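Local coordinates for fructose transport system repressor FruR (Pseudomonas putida, PDB 3O74), which probably binds specific DNA sequences as a dual transcriptional regulator of the LacI family, with fructose 1-phosphate as its preferred effector, at residues L12-P15 with S16-R19; L132-S135 with Q136-G140; R163-G166 with Q167-Q171; V190-Q193 with G194-T198. All coordinates share one frame; numbering follows the deposited sequence.

Interaction 1 of 4, residues L12-P15 with S16-R19. With GOL (glycerol), chain D.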
loop_
_atom_site.group_PDB
_atom_site.type_symbol
_atom_site.label_atom_id
_atom_site.label_comp_id
_atom_site.label_asym_id
_atom_site.label_seq_id
_atom_site.Cartn_x
_atom_site.Cartn_y
_atom_site.Cartn_z
ATOM N N LEU B 12 -4.430 -2.633 -4.997
ATOM C CA LEU B 12 -3.895 -2.951 -3.680
ATOM C C LEU B 12 -2.683 -2.095 -3.333
ATOM O O LEU B 12 -2.384 -1.879 -2.159
ATOM C CB LEU B 12 -3.508 -4.428 -3.622
ATOM C CG LEU B 12 -4.673 -5.417 -3.633
ATOM C CD1 LEU B 12 -4.188 -6.828 -3.931
ATOM C CD2 LEU B 12 -5.405 -5.362 -2.304
ATOM N N GLU B 13 -1.981 -1.618 -4.356
ATOM C CA GLU B 13 -0.762 -0.843 -4.136
ATOM C C GLU B 13 -1.025 0.645 -3.889
ATOM O O GLU B 13 -0.127 1.377 -3.474
ATOM C CB GLU B 13 0.222 -1.035 -5.292
ATOM C CG GLU B 13 0.876 -2.403 -5.326
ATOM C CD GLU B 13 1.833 -2.560 -6.493
ATOM O OE1 GLU B 13 1.783 -1.735 -7.431
ATOM O OE2 GLU B 13 2.635 -3.514 -6.469
ATOM N N ASN B 14 -2.249 1.091 -4.158
ATOM C CA ASN B 14 -2.644 2.457 -3.830
ATOM C C ASN B 14 -2.814 2.592 -2.319
ATOM O O ASN B 14 -3.715 1.989 -1.738
ATOM C CB ASN B 14 -3.937 2.824 -4.558
ATOM C CG ASN B 14 -4.325 4.278 -4.367
ATOM O OD1 ASN B 14 -3.914 4.923 -3.402
ATOM N ND2 ASN B 14 -5.129 4.801 -5.286
ATOM N N PRO B 15 -1.939 3.382 -1.677
ATOM C CA PRO B 15 -1.886 3.491 -0.214
ATOM C C PRO B 15 -3.185 4.000 0.405
ATOM O O PRO B 15 -3.475 3.679 1.558
ATOM C CB PRO B 15 -0.762 4.506 0.019
ATOM C CG PRO B 15 0.072 4.441 -1.205
ATOM C CD PRO B 15 -0.888 4.184 -2.325
ATOM N N SER B 16 -3.952 4.785 -0.345
ATOM C CA SER B 16 -5.220 5.301 0.159
ATOM C C SER B 16 -6.261 4.195 0.287
ATOM O O SER B 16 -6.987 4.125 1.278
ATOM C CB SER B 16 -5.741 6.423 -0.738
ATOM O OG SER B 16 -4.870 7.537 -0.702
ATOM N N TYR B 17 -6.334 3.326 -0.715
ATOM C CA TYR B 17 -7.248 2.198 -0.635
ATOM C C TYR B 17 -6.840 1.234 0.480
ATOM O O TYR B 17 -7.694 0.707 1.189
ATOM C CB TYR B 17 -7.364 1.487 -1.985
ATOM C CG TYR B 17 -8.154 2.280 -3.003
ATOM C CD1 TYR B 17 -9.464 2.664 -2.744
ATOM C CD2 TYR B 17 -7.594 2.642 -4.222
ATOM C CE1 TYR B 17 -10.197 3.391 -3.674
ATOM C CE2 TYR B 17 -8.321 3.369 -5.155
ATOM C CZ TYR B 17 -9.619 3.741 -4.874
ATOM O OH TYR B 17 -10.345 4.462 -5.798
ATOM N N ALA B 18 -5.536 1.021 0.642
ATOM C CA ALA B 18 -5.030 0.159 1.710
ATOM C C ALA B 18 -5.388 0.719 3.086
ATOM O O ALA B 18 -5.825 -0.015 3.976
ATOM C CB ALA B 18 -3.519 -0.023 1.579
ATOM N N ARG B 19 -5.202 2.023 3.253
ATOM C CA ARG B 19 -5.527 2.686 4.504
ATOM C C ARG B 19 -7.020 2.579 4.811
ATOM O O ARG B 19 -7.417 2.233 5.926
ATOM C CB ARG B 19 -5.105 4.152 4.456
ATOM C CG ARG B 19 -5.606 4.962 5.636
ATOM C CD ARG B 19 -4.714 4.813 6.851
ATOM N NE ARG B 19 -3.425 5.463 6.648
ATOM C CZ ARG B 19 -2.879 6.322 7.503
ATOM N NH1 ARG B 19 -3.509 6.630 8.629
ATOM N NH2 ARG B 19 -1.700 6.866 7.234
HETATM C C1 GOL D . -9.426 7.744 -7.990
HETATM O O1 GOL D . -10.380 6.799 -7.570
HETATM C C2 GOL D . -8.051 7.090 -8.074
HETATM O O2 GOL D . -8.135 5.728 -7.700
HETATM C C3 GOL D . -7.079 7.834 -7.166
HETATM O O3 GOL D . -5.783 7.323 -7.356
#
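Asn14 divides its side-chain amide between the backbone of Ser16 and a glycerol shared with Tyr17. Its OD1 accepts from Ser16 N at 3.1 Å, with the donor tilted 33° from the amide plane, so the carbonyl is met obliquely. With CG anti to the backbone N (chi1 -174°), the amide folds forward over the first turn, and OD1 comes near the amide of Ser16. Its other end, ND2, approaches Tyr17 CD2 at a slant, at 3.4 Å, the amide and ring planes 73° apart. ND2 also gives a weak bond of 3.3 Å to O3 of the glycerol, while Tyr17 OH donates to glycerol O1 at 2.9 Å. The same glycerol is hydrogen-bonded to Ser188, Asp89 and Arg90.

Behind these groups the backbone takes over: Ala18 N reaches Asn14 O at 3.1 Å, in the carbonyl plane, and Arg19 N reaches Pro15 O at 2.9 Å. Asn14 thus caps the helix with its side chain and opens the main-chain ladder with its carbonyl. The charged end of Arg19 leads off to Glu13 of the second subunit.

This is an asparagine N-cap followed by proline at the start of helix 15-30, just after strand 4-9, and the glycerol, probably from the crystallisation liquor, may mark the effector pocket of this LacI-type sugar-binding fold.

Interaction 2 of 4, residues L132-S135 with Q136-G140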
loop_
_atom_site.group_PDB
_atom_site.type_symbol
_atom_site.label_atom_id
_atom_site.label_comp_id
_atom_site.label_asym_id
_atom_site.label_seq_id
_atom_site.Cartn_x
_atom_site.Cartn_y
_atom_site.Cartn_z
ATOM N N LEU B 132 -14.495 8.397 -15.648
ATOM C CA LEU B 132 -14.930 8.268 -14.258
ATOM C C LEU B 132 -15.420 9.590 -13.673
ATOM O O LEU B 132 -14.914 10.656 -14.017
ATOM C CB LEU B 132 -13.801 7.713 -13.383
ATOM C CG LEU B 132 -13.266 6.320 -13.699
ATOM C CD1 LEU B 132 -12.193 5.935 -12.690
ATOM C CD2 LEU B 132 -14.396 5.305 -13.700
ATOM N N SER B 133 -16.397 9.515 -12.772
ATOM C CA SER B 133 -16.914 10.712 -12.115
ATOM C C SER B 133 -15.834 11.369 -11.265
ATOM O O SER B 133 -15.786 12.593 -11.144
ATOM C CB SER B 133 -18.128 10.378 -11.242
ATOM O OG SER B 133 -19.199 9.867 -12.018
ATOM N N VAL B 134 -14.967 10.557 -10.670
ATOM C CA VAL B 134 -13.897 11.107 -9.848
ATOM C C VAL B 134 -12.942 11.965 -10.687
ATOM O O VAL B 134 -12.503 13.031 -10.254
ATOM C CB VAL B 134 -13.131 9.992 -9.081
ATOM C CG1 VAL B 134 -12.408 9.057 -10.042
ATOM C CG2 VAL B 134 -12.166 10.600 -8.083
ATOM N N SER B 135 -12.646 11.506 -11.898
ATOM C CA SER B 135 -11.758 12.231 -12.796
ATOM C C SER B 135 -12.410 13.502 -13.331
ATOM O O SER B 135 -11.750 14.529 -13.476
ATOM C CB SER B 135 -11.337 11.337 -13.964
ATOM O OG SER B 135 -10.617 10.201 -13.506
ATOM N N GLN B 136 -13.703 13.426 -13.631
ATOM C CA GLN B 136 -14.429 14.588 -14.133
ATOM C C GLN B 136 -14.489 15.670 -13.069
ATOM O O GLN B 136 -14.383 16.858 -13.371
ATOM C CB GLN B 136 -15.841 14.201 -14.563
ATOM C CG GLN B 136 -15.885 13.204 -15.700
ATOM C CD GLN B 136 -17.284 12.991 -16.223
ATOM O OE1 GLN B 136 -17.670 11.870 -16.553
ATOM N NE2 GLN B 136 -18.060 14.068 -16.300
ATOM N N ALA B 137 -14.652 15.250 -11.819
ATOM C CA ALA B 137 -14.711 16.187 -10.703
ATOM C C ALA B 137 -13.396 16.937 -10.551
ATOM O O ALA B 137 -13.382 18.157 -10.408
ATOM C CB ALA B 137 -15.049 15.448 -9.408
ATOM N N ARG B 138 -12.287 16.205 -10.597
ATOM C CA ARG B 138 -10.976 16.812 -10.410
ATOM C C ARG B 138 -10.580 17.706 -11.592
ATOM O O ARG B 138 -10.028 18.788 -11.405
ATOM C CB ARG B 138 -9.932 15.728 -10.119
ATOM C CG ARG B 138 -10.258 14.921 -8.853
ATOM C CD ARG B 138 -9.351 13.710 -8.636
ATOM N NE ARG B 138 -9.815 12.915 -7.496
ATOM C CZ ARG B 138 -9.231 11.803 -7.059
ATOM N NH1 ARG B 138 -8.151 11.337 -7.664
ATOM N NH2 ARG B 138 -9.734 11.157 -6.018
ATOM N N ALA B 139 -10.881 17.263 -12.807
ATOM C CA ALA B 139 -10.672 18.100 -13.983
ATOM C C ALA B 139 -11.593 19.314 -13.928
ATOM O O ALA B 139 -11.231 20.404 -14.370
ATOM C CB ALA B 139 -10.914 17.308 -15.253
ATOM N N GLY B 140 -12.789 19.118 -13.380
ATOM C CA GLY B 140 -13.769 20.185 -13.271
ATOM C C GLY B 140 -13.323 21.287 -12.330
ATOM O O GLY B 140 -13.431 22.469 -12.656
#
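Val134 and Arg138, one turn apart on helix 133-144, lie side by side and point the same way. The van der Waals part of the contact is a methyl laid against a guanidinium: Val134 CG2 sits over one face of the Arg138 group, 3.0 Å above its plane and displaced toward the rim, with NH2 at 3.2 Å from CG2. The chain shapes account for this. CG2 stands anti to the backbone N of Val134, and the Arg138 chain runs extended from CG to NE, carrying the flat group past the methyl. On its way the aliphatic chain of Arg138 passes the Val134 carbonyl, with CG 3.3 Å from Val134 O.

The polar part within the helix is main-chain. Leu132, at the N-cap position, gives its carbonyl to the first of four successive i to i+4 bonds: Gln136 N to Leu132 O and Ala137 N to Ser133 O are both 3.0 Å, Arg138 N to Val134 O is 3.2 Å, and Ala139 N to Ser135 O is 2.9 Å and the straightest, at 168°.

Ionic and side-chain hydrogen bonds lead outward. Arg138 NH2 forms a salt bridge with Asp104, and NH1 a weak bond with Thr187 O; Arg263 lies nearby. Ser135 OG bonds to Ala128 O, with Arg129 O a second acceptor for the same proton, tying the helix to the end of strand 122-128.

A methyl therefore covers one face of the guanidinium while its N-H groups bond to Asp104 and Thr187, and the carboxylate of Asp104 probably balances the charge of Arg138.

Interaction 3 of 4, residues R163-G166 with Q167-Q171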
loop_
_atom_site.group_PDB
_atom_site.type_symbol
_atom_site.label_atom_id
_atom_site.label_comp_id
_atom_site.label_asym_id
_atom_site.label_seq_id
_atom_site.Cartn_x
_atom_site.Cartn_y
_atom_site.Cartn_z
ATOM N N ARG B 163 1.975 4.522 -12.552
ATOM C CA ARG B 163 3.237 5.233 -12.633
ATOM C C ARG B 163 3.657 5.431 -14.085
ATOM O O ARG B 163 4.007 6.539 -14.488
ATOM C CB ARG B 163 4.301 4.447 -11.875
ATOM C CG ARG B 163 5.657 5.099 -11.798
ATOM C CD ARG B 163 6.497 4.381 -10.757
ATOM N NE ARG B 163 7.909 4.721 -10.854
ATOM C CZ ARG B 163 8.839 4.260 -10.028
ATOM N NH1 ARG B 163 8.499 3.444 -9.041
ATOM N NH2 ARG B 163 10.106 4.619 -10.186
ATOM N N GLU B 164 3.616 4.359 -14.869
ATOM C CA GLU B 164 4.037 4.432 -16.267
ATOM C C GLU B 164 3.154 5.361 -17.099
ATOM O O GLU B 164 3.630 6.005 -18.036
ATOM C CB GLU B 164 4.100 3.037 -16.903
ATOM C CG GLU B 164 4.509 3.055 -18.374
ATOM C CD GLU B 164 4.776 1.672 -18.936
ATOM O OE1 GLU B 164 4.240 1.356 -20.020
ATOM O OE2 GLU B 164 5.523 0.900 -18.297
ATOM N N CYS B 165 1.869 5.431 -16.764
ATOM C CA CYS B 165 0.966 6.342 -17.461
ATOM C C CYS B 165 1.357 7.790 -17.171
ATOM O O CYS B 165 1.389 8.627 -18.070
ATOM C CB CYS B 165 -0.478 6.091 -17.038
ATOM S SG CYS B 165 -1.716 6.990 -18.004
ATOM N N GLY B 166 1.660 8.074 -15.909
ATOM C CA GLY B 166 2.113 9.395 -15.515
ATOM C C GLY B 166 3.402 9.772 -16.219
ATOM O O GLY B 166 3.578 10.910 -16.660
ATOM N N GLN B 167 4.312 8.812 -16.325
ATOM C CA GLN B 167 5.571 9.037 -17.021
ATOM C C GLN B 167 5.328 9.343 -18.498
ATOM O O GLN B 167 5.921 10.267 -19.055
ATOM C CB GLN B 167 6.483 7.816 -16.866
ATOM C CG GLN B 167 7.856 7.954 -17.504
ATOM C CD GLN B 167 8.683 6.685 -17.362
ATOM O OE1 GLN B 167 8.138 5.584 -17.274
ATOM N NE2 GLN B 167 10.005 6.834 -17.335
ATOM N N ARG B 168 4.449 8.574 -19.131
ATOM C CA ARG B 168 4.147 8.776 -20.547
ATOM C C ARG B 168 3.514 10.140 -20.807
ATOM O O ARG B 168 3.875 10.825 -21.763
ATOM C CB ARG B 168 3.220 7.675 -21.065
ATOM C CG ARG B 168 2.766 7.871 -22.506
ATOM C CD ARG B 168 1.808 6.769 -22.938
ATOM N NE ARG B 168 2.282 5.457 -22.507
ATOM C CZ ARG B 168 1.695 4.720 -21.570
ATOM N NH1 ARG B 168 0.592 5.156 -20.977
ATOM N NH2 ARG B 168 2.204 3.540 -21.233
ATOM N N LEU B 169 2.562 10.523 -19.960
ATOM C CA LEU B 169 1.865 11.798 -20.118
ATOM C C LEU B 169 2.777 13.001 -19.877
ATOM O O LEU B 169 2.672 14.015 -20.566
ATOM C CB LEU B 169 0.648 11.866 -19.195
ATOM C CG LEU B 169 -0.448 10.835 -19.478
ATOM C CD1 LEU B 169 -1.586 10.977 -18.479
ATOM C CD2 LEU B 169 -0.957 10.961 -20.907
HETATM N N MSE B 170 3.668 12.891 -18.898
HETATM C CA MSE B 170 4.619 13.964 -18.631
HETATM C C MSE B 170 5.523 14.179 -19.839
HETATM O O MSE B 170 5.809 15.314 -20.211
HETATM C CB MSE B 170 5.462 13.664 -17.390
HETATM C CG MSE B 170 6.321 14.842 -16.938
HETATM SE SE MSE B 170 5.228 16.405 -16.516
HETATM C CE MSE B 170 6.637 17.650 -16.012
ATOM N N GLN B 171 5.974 13.082 -20.444
ATOM C CA GLN B 171 6.804 13.156 -21.646
ATOM C C GLN B 171 6.055 13.854 -22.768
ATOM O O GLN B 171 6.565 14.790 -23.384
ATOM C CB GLN B 171 7.215 11.758 -22.112
ATOM C CG GLN B 171 8.520 11.260 -21.536
ATOM C CD GLN B 171 9.714 12.075 -21.995
ATOM O OE1 GLN B 171 9.637 12.835 -22.962
ATOM N NE2 GLN B 171 10.830 11.916 -21.298
#
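An i to i+4 salt bridge, Glu164 to Arg168, between residues one helical turn apart, lies on the exposed side of helix 163-177, with apolar contacts on the buried side behind it. Glu164 OE1 meets Arg168 NH2 alone, at 3.2 Å, with the carboxylate and guanidinium planes 75° apart. The Glu164 chain is extended, whereas Arg168 bends at chi3 (-44°), which turns its end back toward the N terminus of the helix. There NH1 comes within 3.7 Å of Cys165 CA, and this nitrogen has a second acid, Glu159, as salt-bridge partner.

On the buried side Cys165 SG touches Leu169 CD1 at 4.0 Å, and Leu169 and Met170, a selenomethionine, both pack on Ile126 of strand 122-128. Main-chain bonds join the two halves, among them Leu169 N to Cys165 O at 2.9 Å and Met170 N to Gly166 O at 3.0 Å.

With Glu164 on NH2 and Glu159 on NH1, the guanidinium of Arg168 bridges two acids, which would be expected to stabilise its positive charge and restrict its rotation near the beginning of the helix.

Interaction 4 of 4, residues V190-Q193 with G194-T198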
loop_
_atom_site.group_PDB
_atom_site.type_symbol
_atom_site.label_atom_id
_atom_site.label_comp_id
_atom_site.label_asym_id
_atom_site.label_seq_id
_atom_site.Cartn_x
_atom_site.Cartn_y
_atom_site.Cartn_z
ATOM N N VAL B 190 -0.033 8.383 -7.694
ATOM C CA VAL B 190 0.666 7.402 -8.523
ATOM C C VAL B 190 1.062 8.010 -9.865
ATOM O O VAL B 190 2.094 7.655 -10.437
ATOM C CB VAL B 190 -0.155 6.108 -8.745
ATOM C CG1 VAL B 190 -1.357 6.369 -9.631
ATOM C CG2 VAL B 190 0.720 5.035 -9.358
ATOM N N LEU B 191 0.242 8.927 -10.366
ATOM C CA LEU B 191 0.578 9.636 -11.593
ATOM C C LEU B 191 1.761 10.561 -11.358
ATOM O O LEU B 191 2.623 10.694 -12.215
ATOM C CB LEU B 191 -0.620 10.436 -12.122
ATOM C CG LEU B 191 -1.788 9.610 -12.662
ATOM C CD1 LEU B 191 -2.998 10.495 -12.958
ATOM C CD2 LEU B 191 -1.371 8.837 -13.899
ATOM N N LEU B 192 1.802 11.195 -10.188
ATOM C CA LEU B 192 2.935 12.047 -9.834
ATOM C C LEU B 192 4.241 11.253 -9.831
ATOM O O LEU B 192 5.300 11.780 -10.166
ATOM C CB LEU B 192 2.718 12.683 -8.459
ATOM C CG LEU B 192 3.819 13.655 -8.011
ATOM C CD1 LEU B 192 3.908 14.852 -8.960
ATOM C CD2 LEU B 192 3.604 14.125 -6.573
ATOM N N GLN B 193 4.163 9.987 -9.437
ATOM C CA GLN B 193 5.346 9.134 -9.400
ATOM C C GLN B 193 5.966 8.997 -10.782
ATOM O O GLN B 193 7.190 8.986 -10.927
ATOM C CB GLN B 193 4.995 7.750 -8.864
ATOM C CG GLN B 193 4.606 7.722 -7.407
ATOM C CD GLN B 193 4.402 6.308 -6.907
ATOM O OE1 GLN B 193 5.318 5.490 -6.946
ATOM N NE2 GLN B 193 3.198 6.012 -6.445
ATOM N N GLY B 194 5.112 8.881 -11.794
ATOM C CA GLY B 194 5.574 8.799 -13.166
ATOM C C GLY B 194 6.187 10.117 -13.591
ATOM O O GLY B 194 7.190 10.150 -14.306
ATOM N N VAL B 195 5.574 11.209 -13.144
ATOM C CA VAL B 195 6.103 12.540 -13.401
ATOM C C VAL B 195 7.529 12.640 -12.858
ATOM O O VAL B 195 8.421 13.144 -13.533
ATOM C CB VAL B 195 5.220 13.629 -12.765
ATOM C CG1 VAL B 195 5.969 14.947 -12.695
ATOM C CG2 VAL B 195 3.909 13.784 -13.542
ATOM N N PHE B 196 7.740 12.148 -11.640
ATOM C CA PHE B 196 9.067 12.177 -11.037
ATOM C C PHE B 196 10.072 11.370 -11.847
ATOM O O PHE B 196 11.246 11.728 -11.924
ATOM C CB PHE B 196 9.028 11.656 -9.596
ATOM C CG PHE B 196 8.372 12.595 -8.624
ATOM C CD1 PHE B 196 8.304 13.954 -8.891
ATOM C CD2 PHE B 196 7.832 12.124 -7.438
ATOM C CE1 PHE B 196 7.701 14.831 -7.997
ATOM C CE2 PHE B 196 7.229 12.995 -6.536
ATOM C CZ PHE B 196 7.166 14.351 -6.818
ATOM N N ASP B 197 9.618 10.270 -12.441
ATOM C CA ASP B 197 10.496 9.460 -13.282
ATOM C C ASP B 197 10.966 10.265 -14.480
ATOM O O ASP B 197 12.144 10.232 -14.853
ATOM C CB ASP B 197 9.780 8.203 -13.768
ATOM C CG ASP B 197 9.603 7.174 -12.677
ATOM O OD1 ASP B 197 10.458 7.113 -11.769
ATOM O OD2 ASP B 197 8.604 6.425 -12.728
ATOM N N THR B 198 10.033 10.989 -15.084
ATOM C CA THR B 198 10.347 11.793 -16.253
ATOM C C THR B 198 11.312 12.908 -15.876
ATOM O O THR B 198 12.305 13.137 -16.562
ATOM C CB THR B 198 9.073 12.382 -16.886
ATOM O OG1 THR B 198 8.236 11.311 -17.339
ATOM C CG2 THR B 198 9.426 13.272 -18.062
#
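With chi1 of Leu192 at -177°, CG lies anti to the backbone N, while in Phe196 (chi1 -72°) the ring carbon CG stands beside the backbone N; together these rotations lay the leucine branch over the ring one turn further on. The two belong to helix 189-201, the crossover of the beta-alpha-beta unit made with strands 183-186 and 210-214.

The result is a CH-pi contact: Leu192 CG sits 4.0 Å from the centroid of the Phe196 ring, 25° off its normal. The branch is set toward the far end of the ring, and both methyls take part, CD1 reaching CE1 at 3.9 Å. Nearer the backbone the same face receives Leu192 O, 3.5 Å above the plane and shifted toward the rim. That oxygen accepts from Phe196 N at 2.9 Å, so it serves the helix ladder while also lying against the ring. Beside it, Leu191 O takes two amides, Val195 N at 3.1 Å and, weakly, Gly194 N.

Outward, Leu192 packs on Thr186 and Thr213 of the two flanking strands, and Phe196 on Leu211. Gln218 of the second subunit donates to Gln193 O, a carbonyl that also accepts from Asp197 N at 3.1 Å. On the apolar side Leu192 CD1 has a second neighbour in Val195 CB, 4.2 Å away, and Leu192 CD2 and CG both come to 3.6 Å from Phe196 CZ.

From the N terminus the four contacts follow in series, none nested in or crossing another, and each is local, joining residues about one turn apart. Interaction 1 turns the loop after strand 4-9 into helix 15-30; interaction 2 opens helix 133-144 between strands 122-128 and 152-158. Their centres are 20 Å apart, and they do not touch. Interactions 3 and 4 lie on neighbouring helices, 163-177 and 189-201, with centres about 6 Å apart, and do meet: Arg163 NE forms a salt bridge of 2.6 Å with Asp197 OD2, and Gln167 CB packs on Gly194 O. Interactions 1, 3 and 4 reach the second subunit, the last two through its Gln218.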